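Long-range contacts in structure-specific endonuclease subunit SLX1 (Candida glabrata, PDB 4XLG), which probably resolves branched DNA structures that arise in repair and recombination, cutting one strand close to junctions as the catalytic subunit of the SLX1-SLX4 endonuclease: residues 125-130 / 274-279; 203-208 / 291-296; 240-245 / 284-289. The protein carries 1 engineered substitution. One frame throughout, in Å; residues are numbered along the deposited sequence.

Contact 1 (125-130 / 274-279); sequences YMDLTL and PQSPKC. With ZN (zinc ion), chain D.
Q275, in the one of its two conformers described here, lies between Y125 and D127 and turns one end of its amide to each. Its chain leaves with CG anti to the backbone N (chi1 -176°) and bends at chi2 (70°), which brings the amide over to the 125-130 segment. OE1 of Q275 comes to 3.6 Å from CD1 of Y125, with ring and amide planes 29° apart. On the other end, NE2 of Q275 stands 3.1 Å from OD1 of D127; these two side chains run past each other in opposite directions, carboxylate and amide planes steeply inclined. NE2 also has a weak hydrogen bond to the backbone O of R124, whereas OD1 of D127 accepts a full hydrogen bond from ND2 of N158. The other carboxylate oxygen faces water: OD2 of D127 takes one water that also accepts from the backbone N of S276, and a second, at 2.9 Å from OD2, that accepts from OG of S276. D127, at positive phi, is where the chain leaves the helical conformation, so this joins the run into strand 129-132 of the five-stranded sheet to the zinc-finger loop. Much of the polar link is therefore water-mediated, and with N158 and two waters donating to it, the D127 carboxylate is probably kept ionised.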
loop_
_atom_site.group_PDB
_atom_site.type_symbol
_atom_site.label_atom_id
_atom_site.label_comp_id
_atom_site.label_asym_id
_atom_site.label_seq_id
_atom_site.Cartn_x
_atom_site.Cartn_y
_atom_site.Cartn_z
ATOM N N TYR B 125 4.188 -2.000 7.178
ATOM C CA TYR B 125 4.898 -2.829 6.193
ATOM C C TYR B 125 4.727 -2.357 4.748
ATOM O O TYR B 125 5.494 -2.722 3.863
ATOM C CB TYR B 125 4.415 -4.272 6.300
ATOM C CG TYR B 125 4.896 -5.003 7.499
ATOM C CD1 TYR B 125 6.204 -5.468 7.557
ATOM C CD2 TYR B 125 4.033 -5.291 8.580
ATOM C CE1 TYR B 125 6.644 -6.213 8.636
ATOM C CE2 TYR B 125 4.472 -5.992 9.683
ATOM C CZ TYR B 125 5.781 -6.425 9.716
ATOM O OH TYR B 125 6.241 -7.182 10.740
ATOM N N MET B 126 3.696 -1.562 4.506
ATOM C CA MET B 126 3.364 -1.198 3.124
ATOM C C MET B 126 4.066 0.047 2.621
ATOM O O MET B 126 4.012 0.298 1.394
ATOM C CB MET B 126 1.827 -1.029 2.997
ATOM C CG MET B 126 1.066 -2.284 3.471
ATOM S SD MET B 126 -0.696 -1.859 3.589
ATOM C CE MET B 126 -1.305 -3.284 4.475
ATOM N N ASP B 127 4.705 0.821 3.524
ATOM C CA ASP B 127 5.404 2.076 3.109
ATOM C C ASP B 127 4.510 2.920 2.195
ATOM O O ASP B 127 4.900 3.311 1.064
ATOM C CB ASP B 127 6.728 1.784 2.376
ATOM C CG ASP B 127 7.788 1.184 3.300
ATOM O OD1 ASP B 127 7.789 1.482 4.523
ATOM O OD2 ASP B 127 8.592 0.368 2.808
ATOM N N LEU B 128 3.301 3.217 2.687
ATOM C CA LEU B 128 2.295 3.933 1.902
ATOM C C LEU B 128 2.705 5.365 1.610
ATOM O O LEU B 128 3.609 5.928 2.249
ATOM C CB LEU B 128 0.945 3.920 2.655
ATOM C CG LEU B 128 0.462 2.459 2.897
ATOM C CD1 LEU B 128 -0.669 2.477 3.888
ATOM C CD2 LEU B 128 -0.009 1.847 1.504
ATOM N N THR B 129 2.011 5.960 0.642
ATOM C CA THR B 129 2.226 7.366 0.342
ATOM C C THR B 129 0.960 8.136 0.667
ATOM O O THR B 129 -0.124 7.774 0.179
ATOM C CB THR B 129 2.597 7.576 -1.152
ATOM O OG1 THR B 129 3.894 6.983 -1.382
ATOM C CG2 THR B 129 2.644 9.106 -1.545
ATOM N N LEU B 130 1.103 9.202 1.459
ATOM C CA LEU B 130 -0.024 10.096 1.759
ATOM C C LEU B 130 0.142 11.343 0.851
ATOM O O LEU B 130 1.113 12.085 0.987
ATOM C CB LEU B 130 -0.003 10.485 3.257
ATOM C CG LEU B 130 -0.878 11.692 3.636
ATOM C CD1 LEU B 130 -2.354 11.419 3.294
ATOM C CD2 LEU B 130 -0.629 11.937 5.142
ATOM N N PRO B 274 10.400 -8.099 5.208
ATOM C CA PRO B 274 11.448 -7.091 5.409
ATOM C C PRO B 274 10.849 -5.704 5.595
ATOM O O PRO B 274 9.819 -5.383 5.009
ATOM C CB PRO B 274 12.259 -7.160 4.103
ATOM C CG PRO B 274 11.977 -8.574 3.561
ATOM C CD PRO B 274 10.511 -8.750 3.887
ATOM N N GLN B 275 11.488 -4.894 6.429
ATOM C CA GLN B 275 11.056 -3.506 6.606
ATOM C C GLN B 275 12.226 -2.600 6.281
ATOM O O GLN B 275 13.292 -2.729 6.876
ATOM C CB GLN B 275 10.562 -3.242 8.038
ATOM C CG GLN B 275 10.007 -1.835 8.232
ATOM C CD GLN B 275 8.666 -1.614 7.507
ATOM O OE1 GLN B 275 7.650 -2.160 7.919
ATOM N NE2 GLN B 275 8.663 -0.785 6.465
ATOM N N SER B 276 12.025 -1.701 5.321
ATOM C CA SER B 276 13.069 -0.762 4.863
ATOM C C SER B 276 14.471 -1.354 4.693
ATOM O O SER B 276 15.434 -0.891 5.301
ATOM C CB SER B 276 13.145 0.430 5.816
ATOM O OG SER B 276 11.851 0.997 5.948
ATOM N N PRO B 277 14.586 -2.394 3.875
ATOM C CA PRO B 277 15.923 -2.928 3.629
ATOM C C PRO B 277 16.706 -1.943 2.758
ATOM O O PRO B 277 16.106 -1.158 2.050
ATOM C CB PRO B 277 15.649 -4.243 2.886
ATOM C CG PRO B 277 14.341 -3.972 2.155
ATOM C CD PRO B 277 13.537 -3.088 3.096
ATOM N N LYS B 278 18.024 -1.973 2.822
ATOM C CA LYS B 278 18.824 -1.082 1.989
ATOM C C LYS B 278 19.477 -1.861 0.870
ATOM O O LYS B 278 19.894 -3.005 1.061
ATOM C CB LYS B 278 19.904 -0.355 2.811
ATOM C CG LYS B 278 19.333 0.563 3.885
ATOM N N CYS B 279 19.593 -1.229 -0.284
ATOM C CA CYS B 279 20.320 -1.832 -1.388
ATOM C C CYS B 279 21.756 -2.174 -0.957
ATOM O O CYS B 279 22.479 -1.316 -0.466
ATOM C CB CYS B 279 20.335 -0.893 -2.599
ATOM S SG CYS B 279 21.371 -1.503 -3.948
HETATM ZN ZN ZN D . 21.109 0.459 -5.341
HETATM O O HOH W 1 8.097 -3.392 4.547
HETATM O O HOH W 2 9.902 -1.755 3.290
HETATM O O HOH W 3 11.098 1.700 3.292
#

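Contact 2 (203-208 / 291-296); sequences KTLLLY and VIYYSI
This is a helix-helix packing contact in which the long helix 176-213 meets helix 288-299 at the C-terminal end of the chain, next to the zinc-finger region. The axes of the short segments come within 10.7 Å and cross at -61°, a spacing filled mainly by the ring of Y294. Three side chains of the long helix meet that ring on one face and at its edge. Y208 presents its edge to the face in a T-shaped stack, centroids 5.1 Å apart and planes at 89°, with CE2 offset toward the rim. T204 adds a CH-pi contact over the same face as Y208, its CG2 4.0 Å from the Y294 ring centroid; with OG1 beside its own backbone N (chi1 -56°), CG2 is the branch turned to the ring, while OG1 bonds to the backbone O of E200. L205 comes in at the ring edge, and Y293 from the same helix as Y294 lies against the face opposite Y208. The hydroxyls of Y208 and Y293 are tied elsewhere: Y208 OH to the backbone O of C242, and Y293 OH to OD1 of D9. L205 spans both tyrosines of helix 288-299 through its two methyls, CD2 lying 3.7 Å from CD1 of Y294 and CD1 lying 3.7 Å from OH of Y293.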
loop_
_atom_site.group_PDB
_atom_site.type_symbol
_atom_site.label_atom_id
_atom_site.label_comp_id
_atom_site.label_asym_id
_atom_site.label_seq_id
_atom_site.Cartn_x
_atom_site.Cartn_y
_atom_site.Cartn_z
ATOM N N LYS B 203 7.422 3.002 -17.241
ATOM C CA LYS B 203 8.810 3.253 -17.611
ATOM C C LYS B 203 9.781 2.349 -16.823
ATOM O O LYS B 203 10.715 1.753 -17.406
ATOM C CB LYS B 203 9.147 4.736 -17.391
ATOM C CG LYS B 203 10.620 5.100 -17.705
ATOM C CD LYS B 203 10.930 6.521 -17.208
ATOM C CE LYS B 203 12.377 6.922 -17.457
ATOM N NZ LYS B 203 12.683 7.199 -18.892
ATOM N N THR B 204 9.579 2.264 -15.511
ATOM C CA THR B 204 10.462 1.462 -14.676
ATOM C C THR B 204 10.373 -0.040 -15.009
ATOM O O THR B 204 11.390 -0.719 -15.079
ATOM C CB THR B 204 10.158 1.717 -13.183
ATOM O OG1 THR B 204 10.295 3.129 -12.963
ATOM C CG2 THR B 204 11.152 0.976 -12.264
ATOM N N LEU B 205 9.167 -0.548 -15.241
ATOM C CA LEU B 205 9.001 -1.954 -15.669
ATOM C C LEU B 205 9.805 -2.208 -16.926
ATOM O O LEU B 205 10.503 -3.200 -17.018
ATOM C CB LEU B 205 7.523 -2.297 -15.933
ATOM C CG LEU B 205 6.682 -2.531 -14.688
ATOM C CD1 LEU B 205 5.200 -2.192 -14.949
ATOM C CD2 LEU B 205 6.858 -4.019 -14.258
ATOM N N LEU B 206 9.702 -1.305 -17.904
ATOM C CA LEU B 206 10.434 -1.480 -19.161
ATOM C C LEU B 206 11.943 -1.545 -18.922
ATOM O O LEU B 206 12.646 -2.377 -19.497
ATOM C CB LEU B 206 10.100 -0.331 -20.125
ATOM C CG LEU B 206 8.714 -0.328 -20.771
ATOM C CD1 LEU B 206 8.491 0.917 -21.658
ATOM C CD2 LEU B 206 8.508 -1.608 -21.572
ATOM N N LEU B 207 12.457 -0.668 -18.062
ATOM C CA LEU B 207 13.896 -0.681 -17.760
ATOM C C LEU B 207 14.360 -1.962 -17.050
ATOM O O LEU B 207 15.425 -2.515 -17.408
ATOM C CB LEU B 207 14.269 0.540 -16.907
ATOM C CG LEU B 207 14.251 1.899 -17.607
ATOM C CD1 LEU B 207 14.280 3.051 -16.584
ATOM C CD2 LEU B 207 15.450 1.996 -18.560
ATOM N N TYR B 208 13.589 -2.450 -16.072
ATOM C CA TYR B 208 13.926 -3.743 -15.438
ATOM C C TYR B 208 13.860 -4.927 -16.424
ATOM O O TYR B 208 14.707 -5.821 -16.416
ATOM C CB TYR B 208 12.989 -4.031 -14.266
ATOM C CG TYR B 208 13.159 -3.084 -13.107
ATOM C CD1 TYR B 208 14.369 -2.413 -12.881
ATOM C CD2 TYR B 208 12.107 -2.899 -12.183
ATOM C CE1 TYR B 208 14.504 -1.534 -11.767
ATOM C CE2 TYR B 208 12.248 -2.039 -11.109
ATOM C CZ TYR B 208 13.420 -1.389 -10.887
ATOM O OH TYR B 208 13.479 -0.548 -9.780
ATOM N N VAL B 291 9.432 -3.329 -4.332
ATOM C CA VAL B 291 10.238 -4.453 -4.813
ATOM C C VAL B 291 9.332 -5.595 -5.276
ATOM O O VAL B 291 9.516 -6.169 -6.374
ATOM C CB VAL B 291 11.215 -4.951 -3.701
ATOM C CG1 VAL B 291 11.974 -6.195 -4.176
ATOM C CG2 VAL B 291 12.212 -3.838 -3.378
ATOM N N ILE B 292 8.318 -5.907 -4.469
ATOM C CA ILE B 292 7.390 -6.964 -4.828
ATOM C C ILE B 292 6.533 -6.602 -6.029
ATOM O O ILE B 292 6.228 -7.463 -6.900
ATOM C CB ILE B 292 6.463 -7.280 -3.634
ATOM C CG1 ILE B 292 7.309 -7.813 -2.417
ATOM C CG2 ILE B 292 5.448 -8.355 -4.025
ATOM C CD1 ILE B 292 8.232 -9.085 -2.750
ATOM N N TYR B 293 6.119 -5.337 -6.079
ATOM C CA TYR B 293 5.312 -4.876 -7.224
ATOM C C TYR B 293 6.021 -5.218 -8.545
ATOM O O TYR B 293 5.463 -5.884 -9.416
ATOM C CB TYR B 293 5.040 -3.372 -7.177
ATOM C CG TYR B 293 4.433 -2.871 -8.485
ATOM C CD1 TYR B 293 3.060 -3.051 -8.752
ATOM C CD2 TYR B 293 5.249 -2.289 -9.471
ATOM C CE1 TYR B 293 2.501 -2.656 -10.011
ATOM C CE2 TYR B 293 4.715 -1.883 -10.724
ATOM C CZ TYR B 293 3.338 -2.076 -10.972
ATOM O OH TYR B 293 2.816 -1.683 -12.139
ATOM N N TYR B 294 7.277 -4.818 -8.660
ATOM C CA TYR B 294 7.941 -5.052 -9.931
ATOM C C TYR B 294 8.267 -6.543 -10.120
ATOM O O TYR B 294 8.205 -7.064 -11.240
ATOM C CB TYR B 294 9.212 -4.211 -10.016
ATOM C CG TYR B 294 8.886 -2.738 -10.169
ATOM C CD1 TYR B 294 8.360 -2.249 -11.374
ATOM C CD2 TYR B 294 9.072 -1.854 -9.109
ATOM C CE1 TYR B 294 8.021 -0.893 -11.523
ATOM C CE2 TYR B 294 8.758 -0.494 -9.243
ATOM C CZ TYR B 294 8.205 -0.025 -10.436
ATOM O OH TYR B 294 7.911 1.318 -10.600
ATOM N N SER B 295 8.626 -7.199 -9.021
ATOM C CA SER B 295 9.013 -8.594 -9.064
ATOM C C SER B 295 7.907 -9.445 -9.655
ATOM O O SER B 295 8.106 -10.211 -10.604
ATOM C CB SER B 295 9.375 -9.102 -7.637
ATOM O OG SER B 295 9.978 -10.379 -7.790
ATOM N N ILE B 296 6.722 -9.301 -9.108
ATOM C CA ILE B 296 5.606 -10.124 -9.556
ATOM C C ILE B 296 5.116 -9.716 -10.929
ATOM O O ILE B 296 4.868 -10.566 -11.783
ATOM C CB ILE B 296 4.439 -10.040 -8.548
ATOM C CG1 ILE B 296 4.860 -10.664 -7.220
ATOM C CG2 ILE B 296 3.177 -10.689 -9.118
ATOM C CD1 ILE B 296 3.754 -10.501 -6.190
#

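Contact 3 (240-245 / 284-289); sequences AFCRDT and TLLKWC. With ZN (zinc ion), chain D.
With chi1 at 71°, R243 places CG between its backbone N and carbonyl carbon, and from there the chain runs extended to NE, carrying the guanidinium across to T284 and L285. NE donates a hydrogen bond of 2.9 Å to the backbone O of L285, the N-H...O angle 158°; the acceptor lies close to the guanidinium plane and the donor nearly in line with the carbonyl bond. NH2 of R243 is 3.0 Å from OG1 of T284. In T284 OG1 is the branch anti to the backbone N, and CG2 is turned to the metal site instead, resting 3.7 Å from SG of C242. That sulfur binds zinc at 2.4 Å and also accepts a hydrogen bond from the backbone N of D244, which would probably temper its negative charge. Alongside the arginine chain, CD2 of L286 packs 3.6 Å from the backbone N of R243. C247, C279 and C282 complete the four-cysteine zinc site of the SLX1 C-terminal domain. The contact thus joins the end of strand 239-241 to the turn leading into helix 288-299: A240 rests on V291 of that helix and on helix 253-260, while F241 leans on helix 176-213.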
loop_
_atom_site.group_PDB
_atom_site.type_symbol
_atom_site.label_atom_id
_atom_site.label_comp_id
_atom_site.label_asym_id
_atom_site.label_seq_id
_atom_site.Cartn_x
_atom_site.Cartn_y
_atom_site.Cartn_z
ATOM N N ALA B 240 14.595 -9.137 -7.917
ATOM C CA ALA B 240 14.570 -7.926 -7.111
ATOM C C ALA B 240 15.572 -6.952 -7.702
ATOM O O ALA B 240 16.682 -7.357 -8.119
ATOM C CB ALA B 240 14.911 -8.234 -5.638
ATOM N N PHE B 241 15.174 -5.682 -7.773
ATOM C CA PHE B 241 15.994 -4.630 -8.368
ATOM C C PHE B 241 16.107 -3.460 -7.419
ATOM O O PHE B 241 15.196 -3.210 -6.633
ATOM C CB PHE B 241 15.387 -4.116 -9.685
ATOM C CG PHE B 241 15.147 -5.186 -10.701
ATOM C CD1 PHE B 241 14.009 -5.978 -10.636
ATOM C CD2 PHE B 241 16.065 -5.398 -11.715
ATOM C CE1 PHE B 241 13.787 -6.959 -11.582
ATOM C CE2 PHE B 241 15.850 -6.373 -12.678
ATOM C CZ PHE B 241 14.717 -7.158 -12.600
ATOM N N CYS B 242 17.174 -2.690 -7.552
ATOM C CA CYS B 242 17.253 -1.445 -6.820
ATOM C C CYS B 242 16.219 -0.474 -7.377
ATOM O O CYS B 242 15.947 -0.476 -8.591
ATOM C CB CYS B 242 18.650 -0.831 -6.909
ATOM S SG CYS B 242 18.741 0.701 -5.866
ATOM N N ARG B 243 15.639 0.349 -6.506
ATOM C CA ARG B 243 14.692 1.361 -6.962
ATOM C C ARG B 243 15.374 2.404 -7.832
ATOM O O ARG B 243 14.720 3.063 -8.624
ATOM C CB ARG B 243 14.001 2.047 -5.779
ATOM C CG ARG B 243 14.890 2.982 -4.976
ATOM C CD ARG B 243 13.982 3.726 -3.981
ATOM N NE ARG B 243 14.695 4.556 -3.012
ATOM C CZ ARG B 243 14.954 5.852 -3.185
ATOM N NH1 ARG B 243 14.572 6.466 -4.304
ATOM N NH2 ARG B 243 15.596 6.533 -2.242
ATOM N N ASP B 244 16.684 2.570 -7.677
ATOM C CA ASP B 244 17.442 3.435 -8.570
ATOM C C ASP B 244 17.762 2.630 -9.847
ATOM O O ASP B 244 18.605 1.726 -9.818
ATOM C CB ASP B 244 18.718 3.929 -7.872
ATOM C CG ASP B 244 19.596 4.809 -8.756
ATOM O OD1 ASP B 244 19.362 4.914 -9.979
ATOM O OD2 ASP B 244 20.568 5.383 -8.212
ATOM N N THR B 245 17.087 2.952 -10.956
ATOM C CA THR B 245 17.216 2.161 -12.186
ATOM C C THR B 245 18.619 2.256 -12.798
ATOM O O THR B 245 18.949 1.505 -13.724
ATOM C CB THR B 245 16.180 2.587 -13.265
ATOM O OG1 THR B 245 16.368 3.965 -13.592
ATOM C CG2 THR B 245 14.727 2.356 -12.791
ATOM N N THR B 284 20.814 2.717 -0.667
ATOM C CA THR B 284 19.575 3.475 -0.623
ATOM C C THR B 284 18.448 2.648 -0.013
ATOM O O THR B 284 18.417 1.418 -0.093
ATOM C CB THR B 284 19.148 3.981 -2.023
ATOM O OG1 THR B 284 18.185 5.030 -1.867
ATOM C CG2 THR B 284 18.518 2.861 -2.836
ATOM N N LEU B 285 17.532 3.343 0.642
ATOM C CA LEU B 285 16.417 2.704 1.283
ATOM C C LEU B 285 15.412 2.187 0.257
ATOM O O LEU B 285 14.954 2.934 -0.608
ATOM C CB LEU B 285 15.731 3.688 2.211
ATOM C CG LEU B 285 14.843 2.999 3.222
ATOM C CD1 LEU B 285 15.742 2.613 4.400
ATOM C CD2 LEU B 285 13.733 3.948 3.635
ATOM N N LEU B 286 15.054 0.920 0.370
ATOM C CA LEU B 286 14.066 0.331 -0.528
ATOM C C LEU B 286 12.722 0.177 0.161
ATOM O O LEU B 286 12.651 0.044 1.386
ATOM C CB LEU B 286 14.559 -1.032 -1.017
ATOM C CG LEU B 286 15.957 -1.041 -1.632
ATOM C CD1 LEU B 286 16.336 -2.478 -1.927
ATOM C CD2 LEU B 286 15.971 -0.220 -2.922
ATOM N N LYS B 287 11.647 0.197 -0.615
ATOM C CA LYS B 287 10.326 -0.105 -0.071
ATOM C C LYS B 287 10.023 -1.515 -0.505
ATOM O O LYS B 287 9.950 -1.756 -1.719
ATOM C CB LYS B 287 9.274 0.854 -0.627
ATOM C CG LYS B 287 9.476 2.258 -0.140
ATOM C CD LYS B 287 8.883 3.255 -1.114
ATOM C CE LYS B 287 7.409 3.347 -1.040
ATOM N NZ LYS B 287 7.024 4.736 -1.530
ATOM N N TRP B 288 9.862 -2.434 0.440
ATOM C CA TRP B 288 9.676 -3.839 0.070
ATOM C C TRP B 288 8.445 -4.016 -0.829
ATOM O O TRP B 288 8.447 -4.814 -1.761
ATOM C CB TRP B 288 9.555 -4.711 1.328
ATOM C CG TRP B 288 9.509 -6.204 1.024
ATOM C CD1 TRP B 288 8.440 -7.035 1.208
ATOM C CD2 TRP B 288 10.564 -7.006 0.489
ATOM N NE1 TRP B 288 8.768 -8.329 0.835
ATOM C CE2 TRP B 288 10.072 -8.339 0.399
ATOM C CE3 TRP B 288 11.891 -6.746 0.129
ATOM C CZ2 TRP B 288 10.848 -9.401 -0.065
ATOM C CZ3 TRP B 288 12.677 -7.803 -0.368
ATOM C CH2 TRP B 288 12.153 -9.122 -0.457
ATOM N N CYS B 289 7.398 -3.235 -0.569
ATOM C CA CYS B 289 6.183 -3.316 -1.416
ATOM C C CYS B 289 6.443 -2.976 -2.911
ATOM O O CYS B 289 5.887 -3.619 -3.830
ATOM C CB CYS B 289 5.099 -2.356 -0.834
ATOM S SG CYS B 289 3.488 -2.550 -1.682
HETATM ZN ZN ZN D . 21.109 0.459 -5.341
#

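Overall arrangement
Contacts 1 and 3 are neighbours, their centres about 9 Å apart, and one zinc ion takes a cysteine ligand from each: C279 from 274-279 and C242 from 240-245. Their loops also pair through the backbone, P277 O with L286 N and C279 N with T284 O, both 2.9 Å. Contact 2 lies about 10 Å from contact 3, centre to centre, and shares helix 288-299 with it; Y208 OH reaches C242 O at 2.7 Å, linking the long helix to the strand end that carries a zinc ligand. Contacts 1 and 2 are about 16 Å apart at their centres and do not touch, so contact 3 bridges them, while contact 1 reaches toward the GIY-YIG nuclease domain.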